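Local coordinates for protein cystalysin (Treponema denticola, PDB 1C7N) that binds pyridoxal-5'-phosphate, belongs to the class I and II aminotransferase family, and assembles from two copies of the chain, at residues E344-I347 against Q351-F354; V218-S221 against L226-K229; K54-E59 against G277-E282; G147-D152 against L327-F332; D114-I119 against M128-Q133. One frame throughout, in Å; residues are numbered along the deposited sequence.

Overall arrangement
Five contacts sample a pyridoxal-5'-phosphate protein built round a seven-stranded mixed sheet. Interactions 2, 4 and 5 lie in the wider surroundings of the ligand without touching it: side chains of Phe-219, Trp-329 and Ile-118 lie about 13, 11 and 11 Å from pyridoxal-5'-phosphate. Interaction 5 packs a helix on the main sheet and meets interaction 4 through Ile-119 and Ile-151, their centres 22 Å apart. Interaction 4 in turn touches interaction 1, with centres 20 Å apart, where Phe-332 packs on Met-346 and Phe-354. Interaction 2 stands across the chain's centre from interaction 1, about 40 Å between centres. Interaction 3, at the surface and beside the second subunit, joins segments whose nearest ends are 218 residues apart.

Interaction 1 of 5, residues E344-I347 against Q351-F354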
# COMPACT_ATOMS: atom_id res chain seq x y z
N GLU A 344 14.80 -25.26 17.72
CA GLU A 344 15.35 -24.92 19.01
C GLU A 344 16.88 -24.89 18.94
O GLU A 344 17.52 -23.97 19.44
CB GLU A 344 14.89 -25.95 20.05
CG GLU A 344 15.54 -25.83 21.42
CD GLU A 344 15.27 -24.50 22.09
OE1 GLU A 344 14.13 -23.99 21.99
OE2 GLU A 344 16.19 -23.98 22.75
N PHE A 345 17.44 -25.92 18.32
CA PHE A 345 18.89 -26.04 18.18
C PHE A 345 19.49 -24.92 17.35
O PHE A 345 20.48 -24.31 17.75
CB PHE A 345 19.24 -27.39 17.54
CG PHE A 345 20.71 -27.57 17.28
CD1 PHE A 345 21.58 -27.87 18.33
CD2 PHE A 345 21.22 -27.43 16.00
CE1 PHE A 345 22.94 -28.03 18.09
CE2 PHE A 345 22.58 -27.59 15.75
CZ PHE A 345 23.44 -27.89 16.80
N MET A 346 18.91 -24.66 16.19
CA MET A 346 19.43 -23.62 15.32
C MET A 346 19.43 -22.25 15.98
O MET A 346 20.42 -21.53 15.94
CB MET A 346 18.63 -23.56 14.01
CG MET A 346 18.70 -24.83 13.17
SD MET A 346 20.39 -25.31 12.77
CE MET A 346 20.12 -26.98 12.19
N ILE A 347 18.31 -21.90 16.61
CA ILE A 347 18.17 -20.61 17.27
C ILE A 347 19.03 -20.41 18.51
O ILE A 347 19.66 -19.37 18.67
CB ILE A 347 16.71 -20.35 17.68
CG1 ILE A 347 15.83 -20.21 16.43
CG2 ILE A 347 16.61 -19.10 18.54
CD1 ILE A 347 14.35 -20.03 16.76
N GLN A 351 22.68 -20.30 16.84
CA GLN A 351 22.34 -18.90 16.63
C GLN A 351 22.36 -18.60 15.14
O GLN A 351 22.87 -17.57 14.68
CB GLN A 351 23.31 -17.99 17.38
CG GLN A 351 22.93 -17.81 18.83
CD GLN A 351 23.82 -16.83 19.56
OE1 GLN A 351 23.98 -15.68 19.14
NE2 GLN A 351 24.41 -17.28 20.66
N ILE A 352 21.80 -19.54 14.38
CA ILE A 352 21.70 -19.40 12.94
C ILE A 352 20.19 -19.37 12.72
O ILE A 352 19.46 -20.29 13.12
CB ILE A 352 22.39 -20.59 12.22
CG1 ILE A 352 22.53 -20.27 10.73
CG2 ILE A 352 21.61 -21.88 12.43
CD1 ILE A 352 23.53 -21.16 10.01
N PHE A 353 19.70 -18.29 12.13
CA PHE A 353 18.27 -18.14 11.92
C PHE A 353 17.82 -18.37 10.50
O PHE A 353 17.87 -17.48 9.66
CB PHE A 353 17.83 -16.76 12.41
CG PHE A 353 18.13 -16.53 13.86
CD1 PHE A 353 19.43 -16.28 14.28
CD2 PHE A 353 17.12 -16.64 14.82
CE1 PHE A 353 19.73 -16.13 15.64
CE2 PHE A 353 17.41 -16.50 16.16
CZ PHE A 353 18.71 -16.25 16.58
N PHE A 354 17.38 -19.60 10.24
CA PHE A 354 16.89 -19.99 8.93
C PHE A 354 15.40 -19.77 8.92
O PHE A 354 14.81 -19.27 9.88
CB PHE A 354 17.11 -21.49 8.68
CG PHE A 354 18.56 -21.93 8.65
CD1 PHE A 354 19.48 -21.31 7.82
CD2 PHE A 354 18.96 -23.04 9.40
CE1 PHE A 354 20.79 -21.79 7.72
CE2 PHE A 354 20.27 -23.53 9.30
CZ PHE A 354 21.18 -22.91 8.46
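Met-346 O reaches six residues ahead to accept a bond from Ile-352 N, 2.9 Å away at an N-H...O angle of 161°, and the donor stands well above the carbonyl plane. The chain can double back this tightly because Gln-351, the first residue to leave the helix, has left-handed backbone angles, with a phi of +50°. Its own N also comes near Met-346 O, but at an angle too poor for a bond, while Gln-351 CA makes a CH...O contact of 3.4 Å with Ile-347 O. That second oxygen is also bonded by Asn-26.

Beyond the turn the side chains fold together. Met-346 runs alongside Ile-352, its SD 3.7 Å from Ile-352 CG2. The methionine side chain bends at chi2 (-55°), which brings the sulfur to Phe-354 CE2 at 3.9 Å, a slanted Met-aromatic contact 5.1 Å from the ring centroid. Ile-347 crosses Phe-353 at nearly a right angle, Ile-347 CG2 lying 3.6 Å from Phe-353 CE2. Helix 17-25 adds Met-22 and Gln-25 around Phe-353. The whole is a helix C-terminus ended by a residue of positive phi, carrying helix 339-350 into strand 355-356 of the three-stranded sheet.

Interaction 2 of 5, residues V218-S221 against L226-K229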
# COMPACT_ATOMS: atom_id res chain seq x y z
N VAL A 218 8.27 -17.61 -18.72
CA VAL A 218 7.04 -17.02 -18.20
C VAL A 218 5.93 -17.96 -18.65
O VAL A 218 5.71 -18.16 -19.85
CB VAL A 218 6.80 -15.61 -18.77
CG1 VAL A 218 5.43 -15.11 -18.37
CG2 VAL A 218 7.87 -14.66 -18.26
N PHE A 219 5.24 -18.56 -17.69
CA PHE A 219 4.19 -19.52 -17.97
C PHE A 219 3.17 -19.12 -19.04
O PHE A 219 2.97 -19.87 -20.00
CB PHE A 219 3.46 -19.87 -16.67
CG PHE A 219 2.95 -21.29 -16.62
CD1 PHE A 219 2.57 -21.85 -15.40
CD2 PHE A 219 2.84 -22.05 -17.78
CE1 PHE A 219 2.10 -23.16 -15.34
CE2 PHE A 219 2.37 -23.37 -17.72
CZ PHE A 219 2.01 -23.93 -16.50
N GLN A 220 2.55 -17.95 -18.90
CA GLN A 220 1.55 -17.53 -19.88
C GLN A 220 2.11 -17.11 -21.23
O GLN A 220 1.35 -16.75 -22.13
CB GLN A 220 0.70 -16.39 -19.31
CG GLN A 220 1.43 -15.06 -19.15
CD GLN A 220 0.47 -13.93 -18.81
OE1 GLN A 220 0.01 -13.81 -17.67
NE2 GLN A 220 0.15 -13.11 -19.80
N SER A 221 3.43 -17.16 -21.39
CA SER A 221 4.05 -16.78 -22.66
C SER A 221 4.12 -17.95 -23.64
O SER A 221 4.47 -17.75 -24.81
CB SER A 221 5.46 -16.26 -22.41
OG SER A 221 6.36 -17.33 -22.14
N LEU A 226 -3.89 -20.02 -22.89
CA LEU A 226 -3.59 -20.19 -21.48
C LEU A 226 -3.55 -18.78 -20.88
O LEU A 226 -4.13 -18.53 -19.83
CB LEU A 226 -2.23 -20.88 -21.29
CG LEU A 226 -1.74 -21.02 -19.84
CD1 LEU A 226 -2.68 -21.95 -19.06
CD2 LEU A 226 -0.33 -21.57 -19.83
N ALA A 227 -2.88 -17.87 -21.58
CA ALA A 227 -2.76 -16.48 -21.15
C ALA A 227 -4.14 -15.84 -20.97
O ALA A 227 -4.31 -14.92 -20.17
CB ALA A 227 -1.94 -15.67 -22.15
N ASP A 228 -5.11 -16.32 -21.74
CA ASP A 228 -6.48 -15.81 -21.67
C ASP A 228 -7.13 -16.02 -20.30
O ASP A 228 -8.07 -15.32 -19.94
CB ASP A 228 -7.35 -16.48 -22.75
CG ASP A 228 -7.11 -15.90 -24.14
OD1 ASP A 228 -7.56 -16.54 -25.12
OD2 ASP A 228 -6.50 -14.82 -24.25
N LYS A 229 -6.64 -17.00 -19.54
CA LYS A 229 -7.19 -17.24 -18.22
C LYS A 229 -6.11 -17.32 -17.13
O LYS A 229 -6.26 -18.03 -16.14
CB LYS A 229 -8.05 -18.50 -18.21
CG LYS A 229 -7.32 -19.81 -18.50
CD LYS A 229 -8.29 -20.97 -18.31
CE LYS A 229 -7.61 -22.32 -18.46
NZ LYS A 229 -8.56 -23.42 -18.07
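A short 3-10 turn, 219-221, packs on Leu-226 and Ala-227 of the small helix 224-227, and two apolar meetings join them: Phe-219 with Leu-226, and Gln-220 with Ala-227. Leu-226 points its CB at the turn and, with CG turned opposite the backbone N (chi1 176°), sets CD2 3.8 Å from Phe-219 CD2. The same methyl touches Phe-219 O at 3.7 Å, and the two side chains run nearly perpendicular. Both residues also rest on Leu-200 of strand 199-203 and on helix 183-195, which makes this a piece of hydrophobic core.

One residue along, the methyl of Ala-227 sits 3.5 Å from Gln-220 O and 3.9 Å from Gln-220 CB. The Gln-220 side chain begins between its own N and carbonyl carbon (chi1 70°) and then runs extended; its buried amide oxygen OE1 is bonded to Thr-232, outside the contact. Within the turn, Val-218 O accepts a bond of 2.9 Å from Ser-221 N, which helps close it. Glu-204, next to Asp-203 of the pyridoxal-5'-phosphate pocket, bonds the N of Phe-219. The contact belongs to the connection between the adjacent parallel strands 199-203 and 230-234, part of the crossover topology of the seven-stranded sheet.

Interaction 3 of 5, residues K54-E59 against G277-E282; sequences KKYLDE and GYKACE
The side chain of Lys-279 lies over one face of the Tyr-56 ring, and these two residues carry the whole meeting of helices 47-59 and 275-287 within the two segments. Each residue points its CB at the other helix, and on both the first torsion sends CG opposite the backbone N, with chi1 of -165° for the tyrosine and -171° for the lysine. The lysine then bends at chi2 (65°) and is extended from there on, a shape that carries the methylenes obliquely across the ring face. CG is the central atom: it stands 3.8 Å from the ring centroid, slightly off the ring normal and shifted toward the rim, and is 3.7 Å from Tyr-56 CD1. CB follows the CD1-CE1 side, 3.8 Å from CE1. Farther out the chain passes over the other side of the ring, where CE comes within 4.0 Å of Tyr-56 CD2.

Past the ring, Lys-279 NZ makes a long salt bridge of 3.8 Å to Glu-282 OE1, one helical turn ahead, and Lys-286 shares that carboxylate. Glu-59 OE1 stays 5.9 Å from NZ, too far for contact, although its charge may still favour the lysine's position. The ring packs as well on Thr-275 and Leu-276, and on Leu-14 of the second subunit; nearby, Lys-54 pairs with Asp-58 of that subunit. Chemically, the lysine is used in two halves: its carbon chain supplies CH-pi contact to an aromatic face, while its charged end is left to a long salt bridge with Glu-282, so that a polar residue can serve as apolar packing at a helix surface near the dimer partner.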
# COMPACT_ATOMS: atom_id res chain seq x y z
N LYS A 54 16.93 9.84 -4.61
CA LYS A 54 17.31 11.13 -4.05
C LYS A 54 17.12 12.23 -5.10
O LYS A 54 16.64 13.33 -4.80
CB LYS A 54 18.76 11.08 -3.56
CG LYS A 54 18.93 10.21 -2.32
CD LYS A 54 20.37 9.74 -2.14
CE LYS A 54 21.34 10.90 -1.98
NZ LYS A 54 22.73 10.41 -1.77
N LYS A 55 17.49 11.94 -6.34
CA LYS A 55 17.33 12.89 -7.43
C LYS A 55 15.84 13.20 -7.60
O LYS A 55 15.44 14.36 -7.76
CB LYS A 55 17.88 12.32 -8.74
CG LYS A 55 17.52 13.14 -9.98
CD LYS A 55 18.08 12.50 -11.25
CE LYS A 55 17.67 13.29 -12.49
NZ LYS A 55 18.13 12.60 -13.73
N TYR A 56 15.02 12.15 -7.56
CA TYR A 56 13.58 12.29 -7.72
C TYR A 56 12.96 13.11 -6.58
O TYR A 56 12.07 13.93 -6.81
CB TYR A 56 12.91 10.92 -7.77
CG TYR A 56 11.48 10.93 -8.29
CD1 TYR A 56 10.46 10.30 -7.59
CD2 TYR A 56 11.17 11.54 -9.50
CE1 TYR A 56 9.16 10.27 -8.08
CE2 TYR A 56 9.87 11.52 -10.00
CZ TYR A 56 8.87 10.88 -9.28
OH TYR A 56 7.59 10.82 -9.78
N LEU A 57 13.44 12.88 -5.36
CA LEU A 57 12.92 13.60 -4.20
C LEU A 57 13.14 15.10 -4.36
O LEU A 57 12.36 15.90 -3.83
CB LEU A 57 13.59 13.10 -2.92
CG LEU A 57 13.06 11.76 -2.39
CD1 LEU A 57 13.94 11.26 -1.24
CD2 LEU A 57 11.63 11.93 -1.93
N ASP A 58 14.18 15.49 -5.09
CA ASP A 58 14.47 16.90 -5.30
C ASP A 58 13.60 17.52 -6.39
O ASP A 58 13.51 18.74 -6.49
CB ASP A 58 15.94 17.11 -5.68
CG ASP A 58 16.88 17.02 -4.49
OD1 ASP A 58 16.48 17.43 -3.39
OD2 ASP A 58 18.03 16.56 -4.67
N GLU A 59 12.95 16.69 -7.21
CA GLU A 59 12.12 17.17 -8.31
C GLU A 59 10.61 17.10 -8.10
O GLU A 59 9.88 18.05 -8.38
CB GLU A 59 12.41 16.38 -9.60
CG GLU A 59 13.87 16.07 -9.91
CD GLU A 59 14.02 15.18 -11.15
OE1 GLU A 59 13.30 14.16 -11.25
OE2 GLU A 59 14.86 15.50 -12.02
N GLY A 277 7.28 4.25 -5.06
CA GLY A 277 7.17 2.86 -5.47
C GLY A 277 7.22 2.77 -6.99
O GLY A 277 7.92 1.93 -7.55
N TYR A 278 6.47 3.63 -7.66
CA TYR A 278 6.48 3.62 -9.12
C TYR A 278 7.86 3.95 -9.66
O TYR A 278 8.36 3.25 -10.54
CB TYR A 278 5.45 4.62 -9.67
CG TYR A 278 4.02 4.22 -9.42
CD1 TYR A 278 3.26 4.85 -8.44
CD2 TYR A 278 3.44 3.17 -10.14
CE1 TYR A 278 1.95 4.45 -8.18
CE2 TYR A 278 2.13 2.77 -9.88
CZ TYR A 278 1.39 3.41 -8.90
OH TYR A 278 0.09 3.03 -8.65
N LYS A 279 8.49 5.00 -9.14
CA LYS A 279 9.81 5.42 -9.60
C LYS A 279 10.91 4.40 -9.32
O LYS A 279 11.83 4.22 -10.13
CB LYS A 279 10.19 6.76 -8.98
CG LYS A 279 11.46 7.38 -9.57
CD LYS A 279 11.26 7.74 -11.04
CE LYS A 279 12.50 8.39 -11.62
NZ LYS A 279 12.33 8.68 -13.07
N ALA A 280 10.83 3.75 -8.16
CA ALA A 280 11.82 2.75 -7.78
C ALA A 280 11.86 1.61 -8.80
O ALA A 280 12.93 1.17 -9.20
CB ALA A 280 11.49 2.19 -6.39
N CYS A 281 10.69 1.14 -9.21
CA CYS A 281 10.61 0.06 -10.19
C CYS A 281 11.20 0.50 -11.53
O CYS A 281 11.93 -0.26 -12.17
CB CYS A 281 9.16 -0.38 -10.38
SG CYS A 281 8.95 -1.70 -11.59
N GLU A 282 10.87 1.72 -11.95
CA GLU A 282 11.38 2.24 -13.21
C GLU A 282 12.91 2.38 -13.18
O GLU A 282 13.60 1.96 -14.11
CB GLU A 282 10.74 3.60 -13.52
CG GLU A 282 11.31 4.24 -14.78
CD GLU A 282 10.57 5.51 -15.18
OE1 GLU A 282 11.18 6.35 -15.87
OE2 GLU A 282 9.39 5.65 -14.81

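Interaction 4 of 5, residues G147-D152 against L327-F332; sequences GYYTID and LQWIDF
Tyr-149 and Trp-329 point at each other from two separate sheets; their side chains cross at about a right angle, joined by one hydrogen bond from the indole N-H to the phenol oxygen. Trp-329 NE1 is the donor and Tyr-149 OH the acceptor, 3.1 Å apart with an N-H...O angle of 155°. The hydroxyl lies at the edge of the indole, only 7° out of its plane, just where the N-H of the five-membered ring projects. Both residues are buried, so the bond gives the indole nitrogen a partner inside the protein.

The rings themselves are inclined at 68° to each other, with 5.5 Å between the tyrosine centroid and that of the five-membered ring. Beside the polar bond runs an apolar touch, Tyr-149 CE1 to Trp-329 CD1 at 3.7 Å, so the rim next to the hydroxyl is engaged too. The first torsions differ: the tyrosine CG lies opposite its carbonyl carbon, whereas the tryptophan CG swings opposite its backbone N, and each ring is thereby turned toward the other strand.

Phe-367 ties the pair together further, stacking on the indole and touching Tyr-149, while Pro-176 packs on Trp-329. Pro-176 follows Asn-175, a residue of the pyridoxal-5'-phosphate pocket, so the indole probably lies a layer behind that pocket, its side chain about 11 Å from the ligand. A hydrogen-bonded Tyr-Trp pair thus joins the hairpin 143-145/148-150 to edge strand 327-331 of the three-stranded antiparallel sheet.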
# COMPACT_ATOMS: atom_id res chain seq x y z
N GLY A 147 16.90 -34.98 -3.11
CA GLY A 147 16.93 -33.53 -3.16
C GLY A 147 16.32 -32.88 -4.38
O GLY A 147 16.10 -31.67 -4.37
N TYR A 148 16.03 -33.64 -5.43
CA TYR A 148 15.44 -33.04 -6.62
C TYR A 148 13.92 -33.11 -6.59
O TYR A 148 13.34 -34.19 -6.43
CB TYR A 148 15.95 -33.70 -7.90
CG TYR A 148 15.79 -32.80 -9.10
CD1 TYR A 148 16.59 -31.66 -9.24
CD2 TYR A 148 14.81 -33.03 -10.06
CE1 TYR A 148 16.41 -30.78 -10.30
CE2 TYR A 148 14.62 -32.15 -11.13
CZ TYR A 148 15.43 -31.03 -11.24
OH TYR A 148 15.26 -30.13 -12.27
N TYR A 149 13.28 -31.95 -6.76
CA TYR A 149 11.82 -31.86 -6.73
C TYR A 149 11.15 -31.80 -8.10
O TYR A 149 11.57 -31.04 -8.98
CB TYR A 149 11.40 -30.64 -5.91
CG TYR A 149 11.58 -30.81 -4.42
CD1 TYR A 149 12.82 -30.57 -3.81
CD2 TYR A 149 10.52 -31.24 -3.62
CE1 TYR A 149 12.99 -30.76 -2.44
CE2 TYR A 149 10.69 -31.44 -2.25
CZ TYR A 149 11.91 -31.19 -1.67
OH TYR A 149 12.06 -31.39 -0.32
N THR A 150 10.11 -32.60 -8.27
CA THR A 150 9.36 -32.66 -9.52
C THR A 150 7.85 -32.68 -9.27
O THR A 150 7.40 -32.97 -8.16
CB THR A 150 9.74 -33.92 -10.34
OG1 THR A 150 9.63 -35.08 -9.50
CG2 THR A 150 11.16 -33.79 -10.87
N ILE A 151 7.08 -32.37 -10.31
CA ILE A 151 5.62 -32.32 -10.23
C ILE A 151 4.94 -33.68 -10.32
O ILE A 151 5.35 -34.53 -11.11
CB ILE A 151 5.06 -31.45 -11.38
CG1 ILE A 151 5.67 -30.04 -11.33
CG2 ILE A 151 3.54 -31.38 -11.30
CD1 ILE A 151 5.33 -29.26 -10.10
N ASP A 152 3.92 -33.90 -9.50
CA ASP A 152 3.17 -35.15 -9.53
C ASP A 152 2.04 -34.90 -10.53
O ASP A 152 0.93 -34.52 -10.14
CB ASP A 152 2.58 -35.48 -8.16
CG ASP A 152 1.89 -36.83 -8.13
OD1 ASP A 152 1.47 -37.31 -9.21
OD2 ASP A 152 1.75 -37.41 -7.03
N LEU A 327 17.32 -18.43 -2.22
CA LEU A 327 16.94 -19.22 -1.05
C LEU A 327 17.29 -20.70 -1.26
O LEU A 327 16.66 -21.39 -2.07
CB LEU A 327 15.44 -19.04 -0.80
CG LEU A 327 14.99 -17.58 -0.69
CD1 LEU A 327 13.47 -17.48 -0.77
CD2 LEU A 327 15.49 -16.99 0.62
N GLN A 328 18.28 -21.19 -0.52
CA GLN A 328 18.75 -22.57 -0.65
C GLN A 328 18.06 -23.53 0.32
O GLN A 328 17.82 -23.20 1.48
CB GLN A 328 20.27 -22.60 -0.48
CG GLN A 328 20.96 -23.93 -0.78
CD GLN A 328 22.46 -23.77 -0.91
OE1 GLN A 328 23.04 -22.83 -0.38
NE2 GLN A 328 23.11 -24.70 -1.62
N TRP A 329 17.76 -24.73 -0.16
CA TRP A 329 17.05 -25.75 0.61
C TRP A 329 18.03 -26.78 1.15
O TRP A 329 18.57 -27.59 0.39
CB TRP A 329 16.03 -26.43 -0.32
CG TRP A 329 14.86 -27.15 0.33
CD1 TRP A 329 14.42 -28.40 0.02
CD2 TRP A 329 13.91 -26.61 1.27
NE1 TRP A 329 13.26 -28.68 0.70
CE2 TRP A 329 12.92 -27.60 1.47
CE3 TRP A 329 13.80 -25.39 1.95
CZ2 TRP A 329 11.83 -27.41 2.33
CZ3 TRP A 329 12.72 -25.21 2.81
CH2 TRP A 329 11.75 -26.21 2.99
N ILE A 330 18.26 -26.75 2.46
CA ILE A 330 19.20 -27.67 3.10
C ILE A 330 18.49 -28.82 3.80
O ILE A 330 17.63 -28.62 4.66
CB ILE A 330 20.07 -26.93 4.13
CG1 ILE A 330 20.70 -25.69 3.48
CG2 ILE A 330 21.17 -27.85 4.64
CD1 ILE A 330 21.39 -24.78 4.46
N ASP A 331 18.89 -30.04 3.45
CA ASP A 331 18.32 -31.26 4.00
C ASP A 331 19.05 -31.72 5.26
O ASP A 331 20.14 -32.30 5.18
CB ASP A 331 18.35 -32.34 2.93
CG ASP A 331 17.79 -33.67 3.40
OD1 ASP A 331 17.31 -33.75 4.55
OD2 ASP A 331 17.84 -34.63 2.61
N PHE A 332 18.46 -31.47 6.43
CA PHE A 332 19.05 -31.87 7.71
C PHE A 332 18.45 -33.16 8.26
O PHE A 332 18.73 -33.54 9.39
CB PHE A 332 18.85 -30.78 8.77
CG PHE A 332 19.82 -29.63 8.68
CD1 PHE A 332 19.60 -28.58 7.80
CD2 PHE A 332 20.94 -29.58 9.52
CE1 PHE A 332 20.48 -27.49 7.75
CE2 PHE A 332 21.82 -28.50 9.48
CZ PHE A 332 21.59 -27.45 8.60

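Interaction 5 of 5, residues D114-I119 against M128-Q133; sequences DGVIII and MAIKNQ
Ile-130 reaches from helix 125-131 down to strand 115-118, and its side chain can be followed outward. CB points toward the strand and sets the direction. With CG1 turned opposite the carbonyl carbon (chi1 -60°), the longer branch heads into the contact: CG1 comes within 4.0 Å of Val-116 CB and 4.1 Å of Val-116 CG1. An extended second torsion (170°) then thrusts CD1 between two strand residues. This tip methyl is the main point of touch, 3.6 Å from Val-116 CG1 and 3.7 Å from Ile-118 CG2. The Ile-130 side chain crosses Val-116 at a slant and slides past Ile-118 in the opposite direction. Val-116 and Ile-118 alternate with Ile-117, whose side chain points to the other side of the sheet.

Ile-137 of strand 136-139 packs on Ile-130 as well, so the helix residue spans two neighbouring parallel strands. Farther along, Gln-133 NE2 folds back to bond Ala-129 O at 3.1 Å, on a lone pair in the carbonyl plane, and it also bonds Phe-103 O. The connection from strand to helix includes Tyr-123 of the pyridoxal-5'-phosphate pocket. Helix-on-sheet packing of this kind is the core of a beta-alpha-beta crossover, here 115-118, 125-131 and 136-139.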
# COMPACT_ATOMS: atom_id res chain seq x y z
N ASP A 114 -14.79 -23.19 -2.09
CA ASP A 114 -14.08 -23.51 -3.32
C ASP A 114 -12.66 -23.97 -3.02
O ASP A 114 -12.06 -23.56 -2.03
CB ASP A 114 -14.01 -22.30 -4.25
CG ASP A 114 -15.33 -21.99 -4.92
OD1 ASP A 114 -15.37 -21.02 -5.72
OD2 ASP A 114 -16.32 -22.70 -4.66
N GLY A 115 -12.13 -24.84 -3.87
CA GLY A 115 -10.78 -25.32 -3.67
C GLY A 115 -9.78 -24.58 -4.55
O GLY A 115 -10.12 -24.14 -5.64
N VAL A 116 -8.56 -24.43 -4.04
CA VAL A 116 -7.47 -23.79 -4.77
C VAL A 116 -6.27 -24.73 -4.68
O VAL A 116 -5.87 -25.12 -3.58
CB VAL A 116 -7.08 -22.43 -4.16
CG1 VAL A 116 -5.84 -21.88 -4.87
CG2 VAL A 116 -8.23 -21.45 -4.30
N ILE A 117 -5.72 -25.10 -5.83
CA ILE A 117 -4.59 -26.02 -5.87
C ILE A 117 -3.23 -25.33 -5.80
O ILE A 117 -2.96 -24.38 -6.53
CB ILE A 117 -4.64 -26.88 -7.15
CG1 ILE A 117 -5.91 -27.74 -7.13
CG2 ILE A 117 -3.40 -27.75 -7.25
CD1 ILE A 117 -6.19 -28.43 -8.45
N ILE A 118 -2.40 -25.84 -4.89
CA ILE A 118 -1.04 -25.34 -4.70
C ILE A 118 -0.10 -26.54 -4.67
O ILE A 118 -0.48 -27.64 -4.23
CB ILE A 118 -0.88 -24.56 -3.38
CG1 ILE A 118 -1.30 -25.45 -2.20
CG2 ILE A 118 -1.68 -23.26 -3.43
CD1 ILE A 118 -0.89 -24.90 -0.86
N ILE A 119 1.12 -26.34 -5.14
CA ILE A 119 2.13 -27.39 -5.16
C ILE A 119 3.02 -27.17 -3.93
O ILE A 119 3.69 -26.14 -3.81
CB ILE A 119 2.94 -27.32 -6.48
CG1 ILE A 119 1.98 -27.58 -7.65
CG2 ILE A 119 4.05 -28.35 -6.47
CD1 ILE A 119 2.61 -27.50 -9.02
N MET A 128 -2.13 -19.29 3.72
CA MET A 128 -2.90 -18.25 4.39
C MET A 128 -3.94 -17.60 3.48
O MET A 128 -5.10 -17.45 3.86
CB MET A 128 -1.95 -17.19 4.95
CG MET A 128 -0.90 -17.76 5.91
SD MET A 128 0.40 -16.57 6.31
CE MET A 128 -0.54 -15.33 7.21
N ALA A 129 -3.52 -17.21 2.28
CA ALA A 129 -4.41 -16.55 1.33
C ALA A 129 -5.66 -17.37 1.05
O ALA A 129 -6.72 -16.82 0.75
CB ALA A 129 -3.67 -16.28 0.02
N ILE A 130 -5.52 -18.69 1.14
CA ILE A 130 -6.62 -19.59 0.87
C ILE A 130 -7.53 -19.85 2.07
O ILE A 130 -8.68 -19.42 2.08
CB ILE A 130 -6.09 -20.93 0.32
CG1 ILE A 130 -5.33 -20.67 -0.99
CG2 ILE A 130 -7.25 -21.91 0.08
CD1 ILE A 130 -4.55 -21.87 -1.51
N LYS A 131 -7.03 -20.55 3.09
CA LYS A 131 -7.86 -20.88 4.23
C LYS A 131 -8.31 -19.70 5.09
O LYS A 131 -9.40 -19.74 5.67
CB LYS A 131 -7.19 -21.93 5.11
CG LYS A 131 -5.95 -21.49 5.86
CD LYS A 131 -5.48 -22.60 6.78
CE LYS A 131 -6.57 -22.98 7.78
NZ LYS A 131 -6.26 -24.21 8.56
N ASN A 132 -7.50 -18.65 5.17
CA ASN A 132 -7.87 -17.48 5.95
C ASN A 132 -9.12 -16.82 5.38
O ASN A 132 -9.79 -16.05 6.06
CB ASN A 132 -6.71 -16.48 6.00
CG ASN A 132 -5.64 -16.88 6.99
OD1 ASN A 132 -5.55 -18.04 7.40
ND2 ASN A 132 -4.80 -15.92 7.38
N GLN A 133 -9.43 -17.12 4.12
CA GLN A 133 -10.62 -16.57 3.48
C GLN A 133 -11.65 -17.68 3.32
O GLN A 133 -12.59 -17.59 2.53
CB GLN A 133 -10.27 -15.96 2.12
CG GLN A 133 -9.27 -14.81 2.20
CD GLN A 133 -9.21 -13.98 0.94
OE1 GLN A 133 -10.15 -13.27 0.60
NE2 GLN A 133 -8.09 -14.07 0.22